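Side-chain contacts in glycosyl hydrolases family 31 family protein (Aspergillus niger, PDB 6DRU), which catalyses the release of alpha-xylose from the non-reducing terminal glucose of xyloglucan oligosaccharides: residues P243-F248 against W510-V515; W544-T549 against Q699-F704; T548-F553 against L649-V654; P552-H557 against H590-L595. All blocks are in the same frame, centred on the assembly; numbering follows the deposited sequence.

Contact 1. Residues P243-F248 against W510-V515; sequences PAPPDF and WGWWTV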
loop_
_atom_site.group_PDB
_atom_site.type_symbol
_atom_site.label_atom_id
_atom_site.label_comp_id
_atom_site.label_asym_id
_atom_site.label_seq_id
_atom_site.Cartn_x
_atom_site.Cartn_y
_atom_site.Cartn_z
ATOM N N PRO A 243 1.726 37.732 19.847
ATOM C CA PRO A 243 1.305 38.524 21.005
ATOM C C PRO A 243 2.463 39.364 21.535
ATOM O O PRO A 243 3.594 39.285 21.061
ATOM C CB PRO A 243 0.880 37.457 22.011
ATOM C CG PRO A 243 1.733 36.283 21.669
ATOM C CD PRO A 243 1.909 36.309 20.183
ATOM N N ALA A 244 2.156 40.181 22.539
ATOM C CA ALA A 244 3.293 40.891 23.108
ATOM C C ALA A 244 3.906 40.073 24.242
ATOM O O ALA A 244 3.180 39.532 25.080
ATOM C CB ALA A 244 2.872 42.260 23.632
ATOM N N PRO A 245 5.238 39.971 24.288
ATOM C CA PRO A 245 5.863 39.113 25.291
ATOM C C PRO A 245 5.800 39.758 26.673
ATOM O O PRO A 245 5.717 40.987 26.787
ATOM C CB PRO A 245 7.315 38.994 24.795
ATOM C CG PRO A 245 7.548 40.282 24.089
ATOM C CD PRO A 245 6.234 40.629 23.426
ATOM N N PRO A 246 5.827 38.951 27.730
ATOM C CA PRO A 246 5.934 39.532 29.076
ATOM C C PRO A 246 7.288 40.193 29.258
ATOM O O PRO A 246 8.302 39.722 28.739
ATOM C CB PRO A 246 5.767 38.321 29.998
ATOM C CG PRO A 246 6.197 37.164 29.171
ATOM C CD PRO A 246 5.794 37.484 27.761
ATOM N N ASP A 247 7.294 41.303 30.003
ATOM C CA ASP A 247 8.495 42.128 30.096
ATOM C C ASP A 247 9.671 41.364 30.690
ATOM O O ASP A 247 10.819 41.588 30.288
ATOM C CB ASP A 247 8.209 43.383 30.923
ATOM C CG ASP A 247 7.280 44.352 30.213
ATOM O OD1 ASP A 247 7.260 44.356 28.964
ATOM O OD2 ASP A 247 6.570 45.113 30.906
ATOM N N PHE A 248 9.411 40.450 31.628
ATOM C CA PHE A 248 10.508 39.744 32.284
ATOM C C PHE A 248 11.270 38.850 31.313
ATOM O O PHE A 248 12.476 38.645 31.483
ATOM C CB PHE A 248 9.981 38.924 33.464
ATOM C CG PHE A 248 9.384 37.604 33.071
ATOM C CD1 PHE A 248 8.073 37.522 32.634
ATOM C CD2 PHE A 248 10.131 36.440 33.151
ATOM C CE1 PHE A 248 7.522 36.306 32.275
ATOM C CE2 PHE A 248 9.585 35.225 32.794
ATOM C CZ PHE A 248 8.279 35.157 32.354
ATOM N N TRP A 510 8.474 33.810 12.034
ATOM C CA TRP A 510 8.788 33.557 13.435
ATOM C C TRP A 510 9.727 34.646 13.938
ATOM O O TRP A 510 10.837 34.802 13.418
ATOM C CB TRP A 510 9.426 32.179 13.614
ATOM C CG TRP A 510 8.635 31.056 13.018
ATOM C CD1 TRP A 510 7.308 31.061 12.693
ATOM C CD2 TRP A 510 9.127 29.756 12.672
ATOM N NE1 TRP A 510 6.946 29.845 12.166
ATOM C CE2 TRP A 510 8.044 29.026 12.143
ATOM C CE3 TRP A 510 10.379 29.140 12.759
ATOM C CZ2 TRP A 510 8.175 27.711 11.703
ATOM C CZ3 TRP A 510 10.507 27.834 12.321
ATOM C CH2 TRP A 510 9.411 27.135 11.800
ATOM N N GLY A 511 9.286 35.385 14.954
ATOM C CA GLY A 511 10.098 36.442 15.522
ATOM C C GLY A 511 10.765 36.044 16.821
ATOM O O GLY A 511 11.901 36.444 17.092
ATOM N N TRP A 512 10.069 35.249 17.635
ATOM C CA TRP A 512 10.587 34.816 18.933
ATOM C C TRP A 512 11.556 33.658 18.704
ATOM O O TRP A 512 11.214 32.479 18.820
ATOM C CB TRP A 512 9.449 34.419 19.866
ATOM C CG TRP A 512 8.437 35.505 20.143
ATOM C CD1 TRP A 512 8.180 36.614 19.384
ATOM C CD2 TRP A 512 7.552 35.580 21.269
ATOM N NE1 TRP A 512 7.188 37.366 19.964
ATOM C CE2 TRP A 512 6.786 36.755 21.123
ATOM C CE3 TRP A 512 7.331 34.766 22.385
ATOM C CZ2 TRP A 512 5.817 37.135 22.050
ATOM C CZ3 TRP A 512 6.368 35.146 23.304
ATOM C CH2 TRP A 512 5.624 36.319 23.130
ATOM N N TRP A 513 12.800 34.012 18.382
ATOM C CA TRP A 513 13.834 33.042 18.051
ATOM C C TRP A 513 15.079 33.320 18.882
ATOM O O TRP A 513 15.374 34.469 19.221
ATOM C CB TRP A 513 14.171 33.088 16.557
ATOM C CG TRP A 513 15.197 32.090 16.129
ATOM C CD1 TRP A 513 14.977 30.801 15.742
ATOM C CD2 TRP A 513 16.610 32.300 16.041
ATOM N NE1 TRP A 513 16.167 30.194 15.416
ATOM C CE2 TRP A 513 17.184 31.095 15.594
ATOM C CE3 TRP A 513 17.444 33.392 16.300
ATOM C CZ2 TRP A 513 18.555 30.951 15.397
ATOM C CZ3 TRP A 513 18.803 33.247 16.105
ATOM C CH2 TRP A 513 19.344 32.038 15.654
ATOM N N THR A 514 15.808 32.255 19.208
ATOM C CA THR A 514 16.992 32.368 20.053
ATOM C C THR A 514 17.866 31.133 19.853
ATOM O O THR A 514 17.538 30.238 19.071
ATOM C CB THR A 514 16.588 32.557 21.518
ATOM O OG1 THR A 514 17.721 32.340 22.368
ATOM C CG2 THR A 514 15.452 31.612 21.882
ATOM N N VAL A 515 18.992 31.096 20.570
ATOM C CA VAL A 515 19.967 30.015 20.481
ATOM C C VAL A 515 20.404 29.625 21.889
ATOM O O VAL A 515 19.980 30.219 22.885
ATOM C CB VAL A 515 21.205 30.405 19.646
ATOM C CG1 VAL A 515 20.881 30.436 18.174
ATOM C CG2 VAL A 515 21.763 31.740 20.115
#

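Contact 2. Residues W544-T549 against Q699-F704; sequences WLAWTT and QHIPVF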
loop_
_atom_site.group_PDB
_atom_site.type_symbol
_atom_site.label_atom_id
_atom_site.label_comp_id
_atom_site.label_asym_id
_atom_site.label_seq_id
_atom_site.Cartn_x
_atom_site.Cartn_y
_atom_site.Cartn_z
ATOM N N TRP A 544 30.074 34.254 21.831
ATOM C CA TRP A 544 28.714 33.761 21.638
ATOM C C TRP A 544 27.733 34.468 22.567
ATOM O O TRP A 544 26.656 34.898 22.139
ATOM C CB TRP A 544 28.688 32.249 21.864
ATOM C CG TRP A 544 27.647 31.510 21.084
ATOM C CD1 TRP A 544 26.363 31.903 20.847
ATOM C CD2 TRP A 544 27.803 30.239 20.443
ATOM N NE1 TRP A 544 25.709 30.955 20.096
ATOM C CE2 TRP A 544 26.572 29.923 19.835
ATOM C CE3 TRP A 544 28.865 29.337 20.322
ATOM C CZ2 TRP A 544 26.375 28.746 19.118
ATOM C CZ3 TRP A 544 28.667 28.168 19.612
ATOM C CH2 TRP A 544 27.433 27.884 19.018
ATOM N N LEU A 545 28.089 34.587 23.850
ATOM C CA LEU A 545 27.216 35.251 24.815
ATOM C C LEU A 545 26.965 36.702 24.428
ATOM O O LEU A 545 25.868 37.230 24.646
ATOM C CB LEU A 545 27.831 35.159 26.215
ATOM C CG LEU A 545 26.993 35.508 27.450
ATOM C CD1 LEU A 545 26.962 37.007 27.722
ATOM C CD2 LEU A 545 25.581 34.960 27.310
ATOM N N ALA A 546 27.972 37.366 23.857
ATOM C CA ALA A 546 27.795 38.747 23.421
ATOM C C ALA A 546 26.754 38.846 22.313
ATOM O O ALA A 546 25.977 39.807 22.263
ATOM C CB ALA A 546 29.131 39.327 22.958
ATOM N N TRP A 547 26.720 37.856 21.416
ATOM C CA TRP A 547 25.761 37.885 20.316
ATOM C C TRP A 547 24.332 37.736 20.820
ATOM O O TRP A 547 23.414 38.380 20.299
ATOM C CB TRP A 547 26.090 36.789 19.305
ATOM C CG TRP A 547 25.073 36.664 18.213
ATOM C CD1 TRP A 547 24.476 37.682 17.527
ATOM C CD2 TRP A 547 24.524 35.451 17.686
ATOM N NE1 TRP A 547 23.594 37.178 16.602
ATOM C CE2 TRP A 547 23.604 35.810 16.681
ATOM C CE3 TRP A 547 24.722 34.096 17.966
ATOM C CZ2 TRP A 547 22.885 34.864 15.956
ATOM C CZ3 TRP A 547 24.008 33.158 17.245
ATOM C CH2 TRP A 547 23.101 33.546 16.251
ATOM N N THR A 548 24.122 36.890 21.833
ATOM C CA THR A 548 22.775 36.665 22.344
ATOM C C THR A 548 22.165 37.926 22.940
ATOM O O THR A 548 20.942 37.992 23.096
ATOM C CB THR A 548 22.787 35.549 23.388
ATOM O OG1 THR A 548 23.504 35.988 24.549
ATOM C CG2 THR A 548 23.457 34.308 22.825
ATOM N N THR A 549 22.987 38.924 23.279
ATOM C CA THR A 549 22.447 40.208 23.716
ATOM C C THR A 549 21.604 40.854 22.625
ATOM O O THR A 549 20.608 41.522 22.923
ATOM C CB THR A 549 23.582 41.147 24.126
ATOM O OG1 THR A 549 24.530 40.434 24.932
ATOM C CG2 THR A 549 23.036 42.331 24.918
ATOM N N GLN A 699 35.923 41.791 24.228
ATOM C CA GLN A 699 34.814 42.356 24.980
ATOM C C GLN A 699 33.826 43.124 24.111
ATOM O O GLN A 699 32.771 43.528 24.613
ATOM C CB GLN A 699 35.335 43.288 26.080
ATOM C CG GLN A 699 36.740 42.971 26.567
ATOM C CD GLN A 699 37.815 43.608 25.708
ATOM O OE1 GLN A 699 37.583 44.634 25.070
ATOM N NE2 GLN A 699 38.996 43.002 25.688
ATOM N N HIS A 700 34.137 43.343 22.836
ATOM C CA HIS A 700 33.303 44.139 21.945
ATOM C C HIS A 700 32.794 43.275 20.799
ATOM O O HIS A 700 33.577 42.580 20.145
ATOM C CB HIS A 700 34.080 45.341 21.399
ATOM C CG HIS A 700 34.433 46.356 22.442
ATOM N ND1 HIS A 700 33.800 46.417 23.664
ATOM C CD2 HIS A 700 35.359 47.344 22.448
ATOM C CE1 HIS A 700 34.316 47.403 24.376
ATOM N NE2 HIS A 700 35.266 47.980 23.662
ATOM N N ILE A 701 31.491 43.318 20.564
ATOM C CA ILE A 701 30.867 42.657 19.420
ATOM C C ILE A 701 30.568 43.714 18.363
ATOM O O ILE A 701 29.978 44.752 18.695
ATOM C CB ILE A 701 29.585 41.899 19.820
ATOM C CG1 ILE A 701 28.925 41.291 18.581
ATOM C CG2 ILE A 701 28.622 42.794 20.599
ATOM C CD1 ILE A 701 27.710 40.470 18.884
ATOM N N PRO A 702 30.968 43.507 17.106
ATOM C CA PRO A 702 30.754 44.538 16.081
ATOM C C PRO A 702 29.288 44.899 15.897
ATOM O O PRO A 702 28.490 44.093 15.409
ATOM C CB PRO A 702 31.342 43.899 14.817
ATOM C CG PRO A 702 32.349 42.919 15.327
ATOM C CD PRO A 702 31.771 42.380 16.603
ATOM N N VAL A 703 28.928 46.115 16.302
ATOM C CA VAL A 703 27.559 46.613 16.217
ATOM C C VAL A 703 27.604 48.075 15.796
ATOM O O VAL A 703 28.301 48.884 16.416
ATOM C CB VAL A 703 26.804 46.462 17.554
ATOM C CG1 VAL A 703 25.497 47.244 17.523
ATOM C CG2 VAL A 703 26.537 44.997 17.861
ATOM N N PHE A 704 26.872 48.410 14.739
ATOM C CA PHE A 704 26.661 49.786 14.316
ATOM C C PHE A 704 25.216 50.174 14.592
ATOM O O PHE A 704 24.368 49.328 14.885
ATOM C CB PHE A 704 26.982 49.965 12.828
ATOM C CG PHE A 704 28.389 49.604 12.458
ATOM C CD1 PHE A 704 28.756 48.280 12.281
ATOM C CD2 PHE A 704 29.345 50.588 12.280
ATOM C CE1 PHE A 704 30.048 47.945 11.938
ATOM C CE2 PHE A 704 30.639 50.257 11.936
ATOM C CZ PHE A 704 30.986 48.933 11.763
#

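Contact 3. Residues T548-F553 against L649-V654; sequences TTFLPF and LLVSPV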
loop_
_atom_site.group_PDB
_atom_site.type_symbol
_atom_site.label_atom_id
_atom_site.label_comp_id
_atom_site.label_asym_id
_atom_site.label_seq_id
_atom_site.Cartn_x
_atom_site.Cartn_y
_atom_site.Cartn_z
ATOM N N THR A 548 24.122 36.890 21.833
ATOM C CA THR A 548 22.775 36.665 22.344
ATOM C C THR A 548 22.165 37.926 22.940
ATOM O O THR A 548 20.942 37.992 23.096
ATOM C CB THR A 548 22.787 35.549 23.388
ATOM O OG1 THR A 548 23.504 35.988 24.549
ATOM C CG2 THR A 548 23.457 34.308 22.825
ATOM N N THR A 549 22.987 38.924 23.279
ATOM C CA THR A 549 22.447 40.208 23.716
ATOM C C THR A 549 21.604 40.854 22.625
ATOM O O THR A 549 20.608 41.522 22.923
ATOM C CB THR A 549 23.582 41.147 24.126
ATOM O OG1 THR A 549 24.530 40.434 24.932
ATOM C CG2 THR A 549 23.036 42.331 24.918
ATOM N N PHE A 550 21.982 40.658 21.364
ATOM C CA PHE A 550 21.274 41.264 20.245
ATOM C C PHE A 550 20.482 40.210 19.481
ATOM O O PHE A 550 20.577 40.108 18.253
ATOM C CB PHE A 550 22.264 41.993 19.336
ATOM C CG PHE A 550 23.095 43.014 20.060
ATOM C CD1 PHE A 550 22.646 44.316 20.199
ATOM C CD2 PHE A 550 24.317 42.667 20.617
ATOM C CE1 PHE A 550 23.402 45.255 20.872
ATOM C CE2 PHE A 550 25.077 43.601 21.290
ATOM C CZ PHE A 550 24.619 44.898 21.418
ATOM N N LEU A 551 19.699 39.427 20.209
ATOM C CA LEU A 551 18.786 38.425 19.683
ATOM C C LEU A 551 17.429 38.626 20.335
ATOM O O LEU A 551 17.328 39.275 21.381
ATOM C CB LEU A 551 19.292 37.002 19.955
ATOM C CG LEU A 551 20.438 36.504 19.081
ATOM C CD1 LEU A 551 20.887 35.125 19.528
ATOM C CD2 LEU A 551 20.010 36.485 17.623
ATOM N N PRO A 552 16.356 38.109 19.723
ATOM C CA PRO A 552 15.020 38.308 20.307
ATOM C C PRO A 552 14.921 37.884 21.761
ATOM O O PRO A 552 14.193 38.518 22.535
ATOM C CB PRO A 552 14.122 37.457 19.403
ATOM C CG PRO A 552 14.808 37.501 18.082
ATOM C CD PRO A 552 16.281 37.465 18.398
ATOM N N PHE A 553 15.644 36.841 22.161
ATOM C CA PHE A 553 15.708 36.427 23.554
ATOM C C PHE A 553 17.141 36.049 23.889
ATOM O O PHE A 553 17.776 35.296 23.147
ATOM C CB PHE A 553 14.762 35.252 23.838
ATOM C CG PHE A 553 13.306 35.615 23.749
ATOM C CD1 PHE A 553 12.637 36.123 24.851
ATOM C CD2 PHE A 553 12.609 35.456 22.562
ATOM C CE1 PHE A 553 11.298 36.465 24.773
ATOM C CE2 PHE A 553 11.272 35.795 22.478
ATOM C CZ PHE A 553 10.615 36.299 23.585
ATOM N N LEU A 649 19.812 48.942 14.802
ATOM C CA LEU A 649 21.065 48.265 15.110
ATOM C C LEU A 649 21.458 47.317 13.985
ATOM O O LEU A 649 20.615 46.595 13.448
ATOM C CB LEU A 649 20.952 47.491 16.424
ATOM C CG LEU A 649 20.803 48.335 17.692
ATOM C CD1 LEU A 649 20.618 47.445 18.907
ATOM C CD2 LEU A 649 22.011 49.238 17.872
ATOM N N LEU A 650 22.742 47.326 13.631
ATOM C CA LEU A 650 23.316 46.374 12.686
ATOM C C LEU A 650 24.350 45.535 13.424
ATOM O O LEU A 650 25.336 46.073 13.937
ATOM C CB LEU A 650 23.950 47.088 11.492
ATOM C CG LEU A 650 24.721 46.193 10.521
ATOM C CD1 LEU A 650 23.768 45.528 9.541
ATOM C CD2 LEU A 650 25.791 46.978 9.780
ATOM N N VAL A 651 24.137 44.220 13.456
ATOM C CA VAL A 651 24.940 43.305 14.259
ATOM C C VAL A 651 25.699 42.362 13.337
ATOM O O VAL A 651 25.191 41.967 12.282
ATOM C CB VAL A 651 24.055 42.514 15.248
ATOM C CG1 VAL A 651 24.904 41.634 16.155
ATOM C CG2 VAL A 651 23.194 43.465 16.069
ATOM N N SER A 652 26.922 42.008 13.738
ATOM C CA SER A 652 27.737 41.038 13.006
ATOM C C SER A 652 28.662 40.352 14.002
ATOM O O SER A 652 29.671 40.934 14.432
ATOM C CB SER A 652 28.534 41.696 11.884
ATOM O OG SER A 652 29.383 40.757 11.246
ATOM N N PRO A 653 28.356 39.117 14.396
ATOM C CA PRO A 653 29.173 38.442 15.410
ATOM C C PRO A 653 30.530 38.025 14.864
ATOM O O PRO A 653 30.698 37.773 13.669
ATOM C CB PRO A 653 28.334 37.214 15.789
ATOM C CG PRO A 653 26.970 37.468 15.227
ATOM C CD PRO A 653 27.174 38.325 14.025
ATOM N N VAL A 654 31.503 37.952 15.768
ATOM C CA VAL A 654 32.834 37.458 15.430
ATOM C C VAL A 654 32.815 35.938 15.512
ATOM O O VAL A 654 32.565 35.366 16.578
ATOM C CB VAL A 654 33.902 38.052 16.360
ATOM C CG1 VAL A 654 35.236 37.356 16.147
ATOM C CG2 VAL A 654 34.039 39.546 16.120
#

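Contact 4. Residues P552-H557 against H590-L595; sequences PFMRTH and HLRYQL. With XYS (alpha-D-xylopyranose), chain N.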
loop_
_atom_site.group_PDB
_atom_site.type_symbol
_atom_site.label_atom_id
_atom_site.label_comp_id
_atom_site.label_asym_id
_atom_site.label_seq_id
_atom_site.Cartn_x
_atom_site.Cartn_y
_atom_site.Cartn_z
ATOM N N PRO A 552 16.356 38.109 19.723
ATOM C CA PRO A 552 15.020 38.308 20.307
ATOM C C PRO A 552 14.921 37.884 21.761
ATOM O O PRO A 552 14.193 38.518 22.535
ATOM C CB PRO A 552 14.122 37.457 19.403
ATOM C CG PRO A 552 14.808 37.501 18.082
ATOM C CD PRO A 552 16.281 37.465 18.398
ATOM N N PHE A 553 15.644 36.841 22.161
ATOM C CA PHE A 553 15.708 36.427 23.554
ATOM C C PHE A 553 17.141 36.049 23.889
ATOM O O PHE A 553 17.776 35.296 23.147
ATOM C CB PHE A 553 14.762 35.252 23.838
ATOM C CG PHE A 553 13.306 35.615 23.749
ATOM C CD1 PHE A 553 12.637 36.123 24.851
ATOM C CD2 PHE A 553 12.609 35.456 22.562
ATOM C CE1 PHE A 553 11.298 36.465 24.773
ATOM C CE2 PHE A 553 11.272 35.795 22.478
ATOM C CZ PHE A 553 10.615 36.299 23.585
ATOM N N MET A 554 17.646 36.578 24.999
ATOM C CA MET A 554 19.004 36.304 25.453
ATOM C C MET A 554 18.953 35.171 26.470
ATOM O O MET A 554 18.452 35.351 27.586
ATOM C CB MET A 554 19.639 37.555 26.053
ATOM C CG MET A 554 21.115 37.403 26.376
ATOM S SD MET A 554 21.732 38.715 27.445
ATOM C CE MET A 554 23.453 38.244 27.591
ATOM N N ARG A 555 19.465 34.004 26.086
ATOM C CA ARG A 555 19.442 32.831 26.949
ATOM C C ARG A 555 20.721 32.033 26.751
ATOM O O ARG A 555 21.147 31.806 25.614
ATOM C CB ARG A 555 18.218 31.950 26.668
ATOM C CG ARG A 555 18.374 30.503 27.116
ATOM C CD ARG A 555 17.104 29.698 26.873
ATOM N NE ARG A 555 17.358 28.258 26.850
ATOM C CZ ARG A 555 17.735 27.589 25.765
ATOM N NH1 ARG A 555 17.898 28.237 24.621
ATOM N NH2 ARG A 555 17.948 26.280 25.818
ATOM N N THR A 556 21.326 31.616 27.858
ATOM C CA THR A 556 22.490 30.744 27.843
ATOM C C THR A 556 22.081 29.346 28.284
ATOM O O THR A 556 21.211 29.184 29.146
ATOM C CB THR A 556 23.601 31.289 28.748
ATOM O OG1 THR A 556 24.728 30.405 28.711
ATOM C CG2 THR A 556 23.111 31.441 30.186
ATOM N N HIS A 557 22.709 28.341 27.683
ATOM C CA HIS A 557 22.387 26.945 27.942
ATOM C C HIS A 557 23.439 26.086 27.258
ATOM O O HIS A 557 24.075 26.513 26.290
ATOM C CB HIS A 557 20.984 26.586 27.432
ATOM C CG HIS A 557 20.623 25.145 27.612
ATOM N ND1 HIS A 557 20.519 24.553 28.852
ATOM C CD2 HIS A 557 20.348 24.175 26.709
ATOM C CE1 HIS A 557 20.194 23.281 28.706
ATOM N NE2 HIS A 557 20.083 23.026 27.414
ATOM N N HIS A 590 24.038 43.522 31.685
ATOM C CA HIS A 590 23.523 44.859 31.964
ATOM C C HIS A 590 23.100 45.573 30.685
ATOM O O HIS A 590 22.079 46.269 30.666
ATOM C CB HIS A 590 24.572 45.676 32.716
ATOM C CG HIS A 590 24.631 45.380 34.182
ATOM N ND1 HIS A 590 25.712 44.764 34.773
ATOM C CD2 HIS A 590 23.744 45.622 35.175
ATOM C CE1 HIS A 590 25.488 44.636 36.070
ATOM N NE2 HIS A 590 24.301 45.149 36.339
ATOM N N LEU A 591 23.878 45.421 29.608
ATOM C CA LEU A 591 23.505 46.026 28.333
ATOM C C LEU A 591 22.167 45.489 27.839
ATOM O O LEU A 591 21.370 46.229 27.250
ATOM C CB LEU A 591 24.599 45.780 27.293
ATOM C CG LEU A 591 24.299 46.246 25.867
ATOM C CD1 LEU A 591 24.053 47.748 25.832
ATOM C CD2 LEU A 591 25.426 45.857 24.920
ATOM N N ARG A 592 21.908 44.200 28.070
ATOM C CA ARG A 592 20.632 43.610 27.678
ATOM C C ARG A 592 19.471 44.318 28.363
ATOM O O ARG A 592 18.469 44.658 27.722
ATOM C CB ARG A 592 20.629 42.116 28.008
ATOM C CG ARG A 592 19.304 41.414 27.757
ATOM C CD ARG A 592 19.029 41.266 26.272
ATOM N NE ARG A 592 17.738 40.635 26.018
ATOM C CZ ARG A 592 17.295 40.302 24.810
ATOM N NH1 ARG A 592 18.038 40.541 23.738
ATOM N NH2 ARG A 592 16.107 39.730 24.673
ATOM N N TYR A 593 19.589 44.553 29.673
ATOM C CA TYR A 593 18.541 45.279 30.385
ATOM C C TYR A 593 18.485 46.741 29.965
ATOM O O TYR A 593 17.419 47.361 30.032
ATOM C CB TYR A 593 18.750 45.166 31.895
ATOM C CG TYR A 593 18.462 43.789 32.442
ATOM C CD1 TYR A 593 17.156 43.351 32.614
ATOM C CD2 TYR A 593 19.493 42.924 32.783
ATOM C CE1 TYR A 593 16.884 42.093 33.110
ATOM C CE2 TYR A 593 19.232 41.662 33.279
ATOM C CZ TYR A 593 17.924 41.252 33.441
ATOM O OH TYR A 593 17.651 39.996 33.936
ATOM N N GLN A 594 19.615 47.307 29.532
ATOM C CA GLN A 594 19.614 48.688 29.061
ATOM C C GLN A 594 18.867 48.828 27.741
ATOM O O GLN A 594 18.333 49.901 27.440
ATOM C CB GLN A 594 21.048 49.197 28.921
ATOM C CG GLN A 594 21.160 50.703 28.740
ATOM C CD GLN A 594 22.599 51.168 28.626
ATOM O OE1 GLN A 594 23.533 50.374 28.748
ATOM N NE2 GLN A 594 22.785 52.462 28.394
ATOM N N LEU A 595 18.812 47.758 26.948
ATOM C CA LEU A 595 18.084 47.746 25.689
ATOM C C LEU A 595 16.613 47.379 25.866
ATOM O O LEU A 595 15.944 47.054 24.879
ATOM C CB LEU A 595 18.749 46.777 24.706
ATOM C CG LEU A 595 20.125 47.171 24.168
ATOM C CD1 LEU A 595 20.911 45.938 23.742
ATOM C CD2 LEU A 595 19.991 48.152 23.012
HETATM C C1 XYS N . 17.574 18.120 24.390
HETATM C C2 XYS N . 17.493 19.628 24.338
HETATM C C3 XYS N . 18.491 20.209 25.313
HETATM C C4 XYS N . 18.273 19.607 26.684
HETATM C C5 XYS N . 18.263 18.098 26.573
HETATM O O1 XYS N . 18.880 17.711 24.059
HETATM O O2 XYS N . 17.779 20.073 23.034
HETATM O O3 XYS N . 18.331 21.607 25.381
HETATM O O4 XYS N . 19.317 20.006 27.541
HETATM O O5 XYS N . 17.246 17.683 25.688
HETATM O O HOH W 1 15.676 37.780 26.777
#

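Contact 1. Residues P243-F248 against W510-V515
W512 carries the contact with P243, A244 and P245: it accounts for practically all the surface that 510-515 buries here. At the centre of an inverse gamma turn (phi/psi -80/83°), its backbone lies 9.0 Å from P245 when measured between the two CA atoms, a gap bridged by the indole. With CG anti to the carbonyl carbon and beside N (chi1 -59°), the benzo end of the indole reaches the proline-rich loop. W512 CZ2 brings its edge to P243 O at 3.2 Å, near the ring plane, while P245 lies obliquely to the ring, its CA 3.5 Å and its CB 3.6 Å from W512 CH2. P243 CG is a looser neighbour, 4.2 Å from W512 CH2. In fold terms, the loop leads into barrel strand 252-254, and W512 immediately precedes barrel strand 513-514 of the family 31 TIM barrel. F603 meets the same indole edge-to-face, and the F553 ring meets it at about 60°. Further along, T514 OG1 is hydrogen-bonded to F553 O, and V515 turns to W544 and W547 of helix 535-548.

Contact 2. Residues W544-T549 against Q699-F704
A546 and I701 face each other with their CA atoms 6.4 Å apart, the nearest pair between the last part of helix 535-548 and the loop that runs into strand 703-705. Both CB atoms point at the opposite segment and lie 4.1 Å from each other. The rest of the I701 side chain extends the contact to W547. CG1 stands opposite the backbone N (chi1 177°) and the chain stays straight to CD1 (chi2 177°), which carries the methyl up to the helix backbone: I701 CD1 is 3.5 Å from W547 CA and 4.0 Å from W547 CB. That methyl also sits at the edge of the W547 indole, near its plane, while the indole itself heads away. Within 544-549, A546 O accepts both T549 N (3.3 Å) and T549 OG1 (3.1 Å), which reach it from one face of its plane. Y588 of helix 582-594 touches both A546 and I701. Since only carbon groups pair between the two side-chain sets, this buried junction of the TIM-barrel domain with the C-terminal beta domain rests on dispersion and the hydrophobic effect, while A546 O is taken by T549, W547 NE1 by Y643 OH and I701 O by W681 NE1.

Contact 3. Residues T548-F553 against L649-V654
F550 alone in 548-553 touches the other segment, meeting L649 and V651, two residues of strand 649-651 that present the same side of the strand. It follows helix 535-548 in the loop that leads to barrel strand 554-555, and its CA is 7.3 Å from V651 CA. A chi1 of -55° sets CG beside the backbone N and directs the ring at the sheet of the C-terminal domain. F550 CB rests against V651 CG2 at 3.7 Å, and F550 CG follows at 4.0 Å from the same methyl, an oblique approach. Farther out, the ring offers an edge rather than a face to L649: F550 CD1 is 3.9 Å from L649 CD1, near the ring plane, and the two side chains cross at about a right angle. I701 and V703, the latter on neighbouring strand 703-705, also touch this phenylalanine. The backbone carbonyl F550 O is hydrogen-bonded to Y643 OH. At the end of the segment, F553 turns to the barrel side, where its ring meets F603 edge-to-face. With a leucine methyl at the ring edge and a valine methyl against F550 CB, the packing of these three side chains is apolar and probably driven by exclusion of water; the bond from Y643, on strand 643-645 of the same C-terminal sheet, gives the junction one directional tie.

Contact 4. Residues P552-H557 against H590-L595
M554 and R592 are the closest backbone pair, 7.8 Å between CA atoms, where the weakly bonded strand 554-555 passes helix 582-594. The arginine leaves the helix with a bend at CG (chi2 72°) and then runs straight, sliding past the methionine in the opposite direction. M554 SD lies 3.6 Å from R592 CB, and M554 CB lies 3.6 Å from R592 NE. At the tip, R592 NH2 gives a hydrogen bond of 3.1 Å to P552 O (N-H...O 148°); the acceptor lies in the guanidinium plane, whereas the donor sits well above the carbonyl plane. M554 N is over one guanidinium face, toward its rim, and a water accepts from M554 N at 2.9 Å and, weakly, from R592 NH2. NE goes to L250 O, and NH1 to T549 O and L551 O, so backbone carbonyls fix the buried group's rotation. At the far end of 552-557, H557 NE2 donates to O4 of the bound xylose (3.1 Å) and bonds to its O3 (3.0 Å). The strand pairs in parallel with barrel strand 252-254, helix 535-548 packs on M554 through L545 and T548, and L599 of helix 596-609 touches R592.

Contacts 2 and 3 lie about 6 Å apart between centres and form one interdomain seam: they share T548 and T549, and their strands 703-705 and 649-651 are sheet neighbours, with F704 O 2.9 Å from L650 N. Contact 4 continues from contact 3 along the same chain, about 10 Å away between centres, and the two share P552 and F553. Contact 1 adjoins both through F553, whose CE2 is 3.5 Å from W512 CB. Among the four, contact 4 alone reaches the xylose pocket, through H557. The same sugar is also hydrogen-bonded to D487, the probable proton donor, to D285 and to R470, while contacts 1 to 3 lie away from it.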